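Local coordinates for protein bacteriohemerythrin (Methylococcus capsulatus, PDB 4XPX) that binds oxygen reversibly at a pair of iron ions and may store it or deliver it to oxygen-requiring enzymes, at residues M3-A7 / A8-T12; H32-A35 / A36-N39; L113-H116 / I117-D121. One frame throughout, in Å; residues are numbered along the deposited sequence.

Contact 1: residues M3-A7 / A8-T12; sequences MTWTA and AEFGT
T6 O receives the backbone N of F10 at 2.9 Å and A7 O that of G11, two successive i to i+4 bonds that form the single turn of helix 7-10. The turn opens with an N-cap: T6 OG1 sits between its own backbone N and carbonyl carbon (chi1 71°), where it accepts E9 N at 3.2 Å. The same hydroxyl gives its proton to E9 OE1, 2.7 Å away, on the lone pair turned from the other carboxylate oxygen, and so ties the E9 side chain back over the cap. Water 1 joins E9 OE2 to T4 O. E9 CB meanwhile lies over the centre of one face of the F10 ring, and T4 O meets the edge of that ring in plane, 3.6 Å from CE2. The W5 indole passes beside F10 pointing the opposite way, its five-membered ring at 43° to the phenyl, with W5 NE1 3.6 Å from F10 CB. Both aromatic rings meet F25 edge-to-face, which fastens this N-terminal arm to helix 15-34. Beyond the W5 indole, in plane at its edge, water 2 accepts from NE1 at 3.0 Å and donates to F10 O at 2.7 Å.

Contact 2: residues H32-A35 / A36-N39; sequences HDTA and ATGN
T34 O is gripped twice by T37, once by its hydroxyl and once by its backbone. T37 OG1 donates to T34 O at 2.7 Å, in the carbonyl plane and on a lone pair, whereas T37 N, 3.0 Å from the same T34 O, comes from above that plane, 55° out of it. The two donors therefore approach the oxygen from different directions. What places the hydroxyl is the T37 side-chain torsion: with chi1 at 78°, OG1 lies between the backbone N and the carbonyl carbon, and T37 CG2 is left alongside T34 O at 3.6 Å. T37 OG1 also accepts N39 N at 3.0 Å in a nearly straight bond (165°), so one hydroxyl links T34 O to the chain beyond G38.

A step back along the chain, A36 N reaches D33 O at 3.2 Å. The T34 side chain turns its methyl CG2 to within 4.2 Å of T37 OG1, while its own hydroxyl bonds to K30 O one turn earlier. Further out, T34 packs on E42 and I43 of helix 40-67, and H32 ND1 bonds to T106 OG1 of helix 103-121. The bond from T37 N to T34 O closes a type I beta turn from T34 to T37, and that from N39 N to T37 OG1 an ST turn; together they form the connection between helix 15-34 and helix 40-67 of the hemerythrin four-helix bundle.

Contact 3: residues L113-H116 / I117-D121; sequences LVNH and IPKVD. With FE2 (Fe (II) ion), chain B; FE2 (Fe (II) ion), chain C.
V120 lays its CB over one face of the H116 imidazole, a CH-pi contact 3.8 Å from the ring centroid, and CG1 reaches H116 CE1 at 3.6 Å. This is the closely packed part of the contact, where the H116 and D121 side chains are buried. H116 CG stands anti to the backbone N (chi1 -177°), which carries NE2 to the iron of chain B at 2.2 Å. D121 OD1 binds the same iron at 2.1 Å and OD2 the iron of chain C, so the carboxylate bridges the pair, its plane at 90° to the imidazole. Water 4 also binds both metals. W112 stacks on the H116 ring, and E61, H76 and H80 complete the ligands of the chain B iron. These are the ligands of a hemerythrin di-iron site, and between H116 and D121 the helix widens: H116 O accepts both V120 N and D121 N in a pi-type turn, just past a kink where P118 has no N-H to give. Replacing V120 by a glycine would probably uncover that face of the H116 ring and leave the imidazole freer to tilt or turn about chi2, with W112 still stacked on it. The outer side is looser. There N115 and K119 run side by side toward solvent, joined by a weak bond from NZ to OD1 of 3.3 Å, while N115 ND2 turns back to D111 O.

How the contacts relate
Contacts 1 and 3 have centres 10 Å apart and touch directly: F10 CZ lies 3.7 Å from V114 CG1, and F10 O 3.4 Å from I117 CG2, so the N-terminal arm packs on the helix that supplies H116 and D121. W5 also comes near the metal site, its side chain about 4 Å from that of H21 and about 9 Å from an iron. Contact 2 stands apart, with its centre 26 Å from that of contact 3, far from the metal ligands. Helix 15-34 spans the interval: it carries H21, receives the aromatic rings of contact 1 and ends at contact 2.

Contact 1: residues M3-A7 / A8-T12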
loop_
_atom_site.group_PDB
_atom_site.type_symbol
_atom_site.label_atom_id
_atom_site.label_comp_id
_atom_site.label_asym_id
_atom_site.label_seq_id
_atom_site.Cartn_x
_atom_site.Cartn_y
_atom_site.Cartn_z
ATOM N N MET A 3 -1.106 1.778 -12.320
ATOM C CA MET A 3 -0.168 2.640 -11.591
ATOM C C MET A 3 1.154 2.718 -12.288
ATOM O O MET A 3 1.645 1.697 -12.820
ATOM C CB MET A 3 0.054 2.120 -10.187
ATOM C CG MET A 3 -1.277 2.067 -9.405
ATOM S SD MET A 3 -1.043 1.823 -7.619
ATOM C CE MET A 3 -0.311 3.394 -7.180
ATOM N N THR A 4 1.792 3.861 -12.236
ATOM C CA THR A 4 3.153 4.046 -12.740
ATOM C C THR A 4 3.964 4.794 -11.699
ATOM O O THR A 4 3.588 5.897 -11.278
ATOM C CB THR A 4 3.176 4.867 -14.036
ATOM O OG1 THR A 4 2.444 4.156 -15.040
ATOM C CG2 THR A 4 4.561 5.074 -14.544
ATOM N N TRP A 5 5.034 4.222 -11.200
ATOM C CA TRP A 5 5.932 4.877 -10.253
ATOM C C TRP A 5 6.894 5.765 -10.998
ATOM O O TRP A 5 7.516 5.311 -11.984
ATOM C CB TRP A 5 6.653 3.801 -9.436
ATOM C CG TRP A 5 7.449 4.413 -8.283
ATOM C CD1 TRP A 5 7.038 4.404 -6.962
ATOM C CD2 TRP A 5 8.780 4.944 -8.276
ATOM N NE1 TRP A 5 8.023 4.948 -6.175
ATOM C CE2 TRP A 5 9.076 5.313 -6.965
ATOM C CE3 TRP A 5 9.739 5.227 -9.293
ATOM C CZ2 TRP A 5 10.305 5.897 -6.581
ATOM C CZ3 TRP A 5 10.936 5.794 -8.910
ATOM C CH2 TRP A 5 11.204 6.127 -7.602
ATOM N N THR A 6 7.062 6.995 -10.531
ATOM C CA THR A 6 8.166 7.823 -11.009
ATOM C C THR A 6 8.777 8.505 -9.794
ATOM O O THR A 6 8.097 8.712 -8.799
ATOM C CB THR A 6 7.724 8.943 -12.001
ATOM O OG1 THR A 6 7.013 9.917 -11.302
ATOM C CG2 THR A 6 6.918 8.377 -13.143
ATOM N N ALA A 7 10.038 8.908 -9.907
ATOM C CA ALA A 7 10.717 9.566 -8.805
ATOM C C ALA A 7 10.107 10.930 -8.531
ATOM O O ALA A 7 9.989 11.347 -7.382
ATOM C CB ALA A 7 12.196 9.653 -9.072
ATOM N N ALA A 8 9.801 11.708 -9.588
ATOM C CA ALA A 8 9.220 13.006 -9.380
ATOM C C ALA A 8 7.953 12.960 -8.530
ATOM O O ALA A 8 7.668 13.778 -7.647
ATOM C CB ALA A 8 8.883 13.725 -10.704
ATOM N N GLU A 9 7.087 11.963 -8.838
ATOM C CA GLU A 9 5.826 11.895 -8.084
ATOM C C GLU A 9 6.027 11.315 -6.680
ATOM O O GLU A 9 5.404 11.768 -5.755
ATOM C CB GLU A 9 4.837 11.014 -8.843
ATOM C CG GLU A 9 4.260 11.542 -10.139
ATOM C CD GLU A 9 3.652 10.245 -11.064
ATOM O OE1 GLU A 9 4.362 9.538 -11.747
ATOM O OE2 GLU A 9 2.502 10.159 -10.833
ATOM N N PHE A 10 6.895 10.261 -6.608
ATOM C CA PHE A 10 6.821 9.380 -5.463
ATOM C C PHE A 10 8.122 9.161 -4.787
ATOM O O PHE A 10 8.162 8.499 -3.703
ATOM C CB PHE A 10 6.230 8.017 -5.838
ATOM C CG PHE A 10 4.842 8.116 -6.425
ATOM C CD1 PHE A 10 3.836 8.744 -5.727
ATOM C CD2 PHE A 10 4.565 7.607 -7.666
ATOM C CE1 PHE A 10 2.596 8.877 -6.285
ATOM C CE2 PHE A 10 3.320 7.806 -8.270
ATOM C CZ PHE A 10 2.333 8.431 -7.532
ATOM N N GLY A 11 9.251 9.647 -5.303
ATOM C CA GLY A 11 10.522 9.365 -4.664
ATOM C C GLY A 11 10.641 9.926 -3.293
ATOM O O GLY A 11 10.376 11.101 -3.108
ATOM N N THR A 12 11.076 9.130 -2.338
ATOM C CA THR A 12 11.222 9.492 -0.946
ATOM C C THR A 12 12.617 9.808 -0.550
ATOM O O THR A 12 12.832 10.286 0.588
ATOM C CB THR A 12 10.703 8.399 -0.012
ATOM O OG1 THR A 12 11.548 7.260 -0.127
ATOM C CG2 THR A 12 9.241 8.077 -0.241
HETATM O O HOH W 1 1.748 7.889 -11.800
HETATM O O HOH W 2 8.570 5.859 -3.420
HETATM O O HOH W 3 9.888 12.985 -5.161
#

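Contact 2: residues H32-A35 / A36-N39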
loop_
_atom_site.group_PDB
_atom_site.type_symbol
_atom_site.label_atom_id
_atom_site.label_comp_id
_atom_site.label_asym_id
_atom_site.label_seq_id
_atom_site.Cartn_x
_atom_site.Cartn_y
_atom_site.Cartn_z
ATOM N N HIS A 32 -5.452 -5.387 -10.414
ATOM C CA HIS A 32 -6.363 -4.502 -11.174
ATOM C C HIS A 32 -6.851 -5.158 -12.426
ATOM O O HIS A 32 -8.044 -5.069 -12.770
ATOM C CB HIS A 32 -5.665 -3.182 -11.512
ATOM C CG HIS A 32 -6.536 -2.208 -12.241
ATOM N ND1 HIS A 32 -7.690 -1.687 -11.696
ATOM C CD2 HIS A 32 -6.421 -1.658 -13.472
ATOM C CE1 HIS A 32 -8.250 -0.860 -12.561
ATOM N NE2 HIS A 32 -7.500 -0.823 -13.648
ATOM N N ASP A 33 -5.813 -5.851 -13.092
ATOM C CA ASP A 33 -6.095 -6.621 -14.303
ATOM C C ASP A 33 -6.969 -7.789 -13.998
ATOM O O ASP A 33 -7.994 -8.062 -14.703
ATOM C CB ASP A 33 -4.770 -6.989 -14.964
ATOM C CG ASP A 33 -4.082 -5.829 -15.632
ATOM O OD1 ASP A 33 -4.645 -4.737 -15.867
ATOM O OD2 ASP A 33 -2.901 -6.090 -15.927
ATOM N N THR A 34 -6.679 -8.521 -13.000
ATOM C CA THR A 34 -7.472 -9.691 -12.631
ATOM C C THR A 34 -8.856 -9.306 -12.186
ATOM O O THR A 34 -9.877 -10.098 -12.381
ATOM C CB THR A 34 -6.661 -10.484 -11.620
ATOM O OG1 THR A 34 -5.324 -10.750 -12.127
ATOM C CG2 THR A 34 -7.364 -11.771 -11.279
ATOM N N ALA A 35 -9.023 -8.141 -11.583
ATOM C CA ALA A 35 -10.295 -7.667 -11.080
ATOM C C ALA A 35 -11.280 -7.319 -12.205
ATOM O O ALA A 35 -12.476 -7.082 -11.878
ATOM C CB ALA A 35 -10.104 -6.502 -10.135
ATOM N N ALA A 36 -10.854 -7.234 -13.433
ATOM C CA ALA A 36 -11.731 -7.088 -14.598
ATOM C C ALA A 36 -12.257 -8.401 -15.101
ATOM O O ALA A 36 -13.007 -8.430 -16.113
ATOM C CB ALA A 36 -11.052 -6.330 -15.657
ATOM N N THR A 37 -11.909 -9.508 -14.444
ATOM C CA THR A 37 -12.379 -10.836 -14.821
ATOM C C THR A 37 -13.317 -11.402 -13.740
ATOM O O THR A 37 -13.532 -10.839 -12.660
ATOM C CB THR A 37 -11.206 -11.816 -14.976
ATOM O OG1 THR A 37 -10.724 -12.284 -13.699
ATOM C CG2 THR A 37 -10.056 -11.187 -15.807
ATOM N N GLY A 38 -13.846 -12.578 -14.042
ATOM C CA GLY A 38 -14.560 -13.369 -13.088
ATOM C C GLY A 38 -13.795 -14.466 -12.475
ATOM O O GLY A 38 -14.419 -15.405 -11.945
ATOM N N ASN A 39 -12.465 -14.391 -12.452
ATOM C CA ASN A 39 -11.659 -15.468 -11.904
ATOM C C ASN A 39 -11.488 -15.208 -10.413
ATOM O O ASN A 39 -10.460 -14.628 -9.984
ATOM C CB ASN A 39 -10.337 -15.525 -12.608
ATOM C CG ASN A 39 -10.494 -15.820 -14.100
ATOM O OD1 ASN A 39 -11.429 -16.523 -14.523
ATOM N ND2 ASN A 39 -9.645 -15.196 -14.914
#

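Contact 3: residues L113-H116 / I117-D121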
loop_
_atom_site.group_PDB
_atom_site.type_symbol
_atom_site.label_atom_id
_atom_site.label_comp_id
_atom_site.label_asym_id
_atom_site.label_seq_id
_atom_site.Cartn_x
_atom_site.Cartn_y
_atom_site.Cartn_z
ATOM N N LEU A 113 -2.620 5.334 -2.104
ATOM C CA LEU A 113 -1.171 5.350 -2.281
ATOM C C LEU A 113 -0.708 6.665 -2.895
ATOM O O LEU A 113 0.348 7.202 -2.459
ATOM C CB LEU A 113 -0.728 4.218 -3.183
ATOM C CG LEU A 113 -0.860 2.782 -2.557
ATOM C CD1 LEU A 113 -0.774 1.744 -3.676
ATOM C CD2 LEU A 113 0.265 2.586 -1.534
ATOM N N VAL A 114 -1.394 7.141 -3.915
ATOM C CA VAL A 114 -0.945 8.325 -4.615
ATOM C C VAL A 114 -1.062 9.569 -3.731
ATOM O O VAL A 114 -0.385 10.569 -4.015
ATOM C CB VAL A 114 -1.519 8.485 -5.990
ATOM C CG1 VAL A 114 -1.145 7.225 -6.855
ATOM C CG2 VAL A 114 -2.775 8.837 -6.000
ATOM N N ASN A 115 -1.996 9.540 -2.728
ATOM C CA ASN A 115 -1.972 10.601 -1.734
ATOM C C ASN A 115 -0.936 10.348 -0.643
ATOM O O ASN A 115 -0.352 11.291 -0.109
ATOM C CB ASN A 115 -3.358 10.781 -1.112
ATOM C CG ASN A 115 -4.353 11.400 -2.074
ATOM O OD1 ASN A 115 -4.319 12.604 -2.331
ATOM N ND2 ASN A 115 -5.246 10.578 -2.612
ATOM N N HIS A 116 -0.886 9.137 -0.098
ATOM C CA HIS A 116 -0.047 8.902 1.064
ATOM C C HIS A 116 1.441 9.048 0.752
ATOM O O HIS A 116 2.191 9.589 1.567
ATOM C CB HIS A 116 -0.258 7.430 1.528
ATOM C CG HIS A 116 0.497 7.064 2.771
ATOM N ND1 HIS A 116 0.053 7.348 4.048
ATOM C CD2 HIS A 116 1.683 6.432 2.902
ATOM C CE1 HIS A 116 0.947 6.864 4.908
ATOM N NE2 HIS A 116 1.953 6.292 4.280
ATOM N N ILE A 117 1.899 8.530 -0.380
ATOM C CA ILE A 117 3.326 8.533 -0.616
ATOM C C ILE A 117 3.875 9.967 -0.705
ATOM O O ILE A 117 4.823 10.317 -0.022
ATOM C CB ILE A 117 3.728 7.624 -1.773
ATOM C CG1 ILE A 117 3.440 6.174 -1.419
ATOM C CG2 ILE A 117 5.216 7.842 -2.107
ATOM C CD1 ILE A 117 3.468 5.236 -2.607
ATOM N N PRO A 118 3.264 10.868 -1.490
ATOM C CA PRO A 118 3.828 12.238 -1.592
ATOM C C PRO A 118 3.562 13.042 -0.342
ATOM O O PRO A 118 4.400 13.916 -0.026
ATOM C CB PRO A 118 3.082 12.851 -2.768
ATOM C CG PRO A 118 2.567 11.696 -3.558
ATOM C CD PRO A 118 2.255 10.678 -2.558
ATOM N N LYS A 119 2.423 12.870 0.332
ATOM C CA LYS A 119 2.036 13.781 1.405
ATOM C C LYS A 119 2.436 13.300 2.780
ATOM O O LYS A 119 2.375 14.106 3.767
ATOM C CB LYS A 119 0.528 14.113 1.383
ATOM C CG LYS A 119 0.106 14.713 0.109
ATOM C CD LYS A 119 -1.170 15.247 -0.123
ATOM C CE LYS A 119 -1.168 15.718 -1.605
ATOM N NZ LYS A 119 -1.821 14.745 -2.560
ATOM N N VAL A 120 2.743 11.999 2.892
ATOM C CA VAL A 120 3.042 11.422 4.194
ATOM C C VAL A 120 4.419 10.775 4.144
ATOM O O VAL A 120 5.300 11.120 4.933
ATOM C CB VAL A 120 1.930 10.410 4.657
ATOM C CG1 VAL A 120 2.208 9.979 6.093
ATOM C CG2 VAL A 120 0.561 11.039 4.526
ATOM N N ASP A 121 4.676 9.846 3.217
ATOM C CA ASP A 121 5.972 9.196 3.175
ATOM C C ASP A 121 7.096 10.141 2.823
ATOM O O ASP A 121 8.195 10.047 3.397
ATOM C CB ASP A 121 5.993 7.995 2.203
ATOM C CG ASP A 121 5.215 6.797 2.683
ATOM O OD1 ASP A 121 4.861 6.734 3.882
ATOM O OD2 ASP A 121 4.985 5.917 1.809
HETATM FE FE FE2 B . 3.735 5.269 4.959
HETATM FE FE FE2 C . 4.924 3.824 2.054
HETATM O O HOH W 4 3.375 3.764 3.292
HETATM O O HOH W 5 2.823 3.315 0.769
#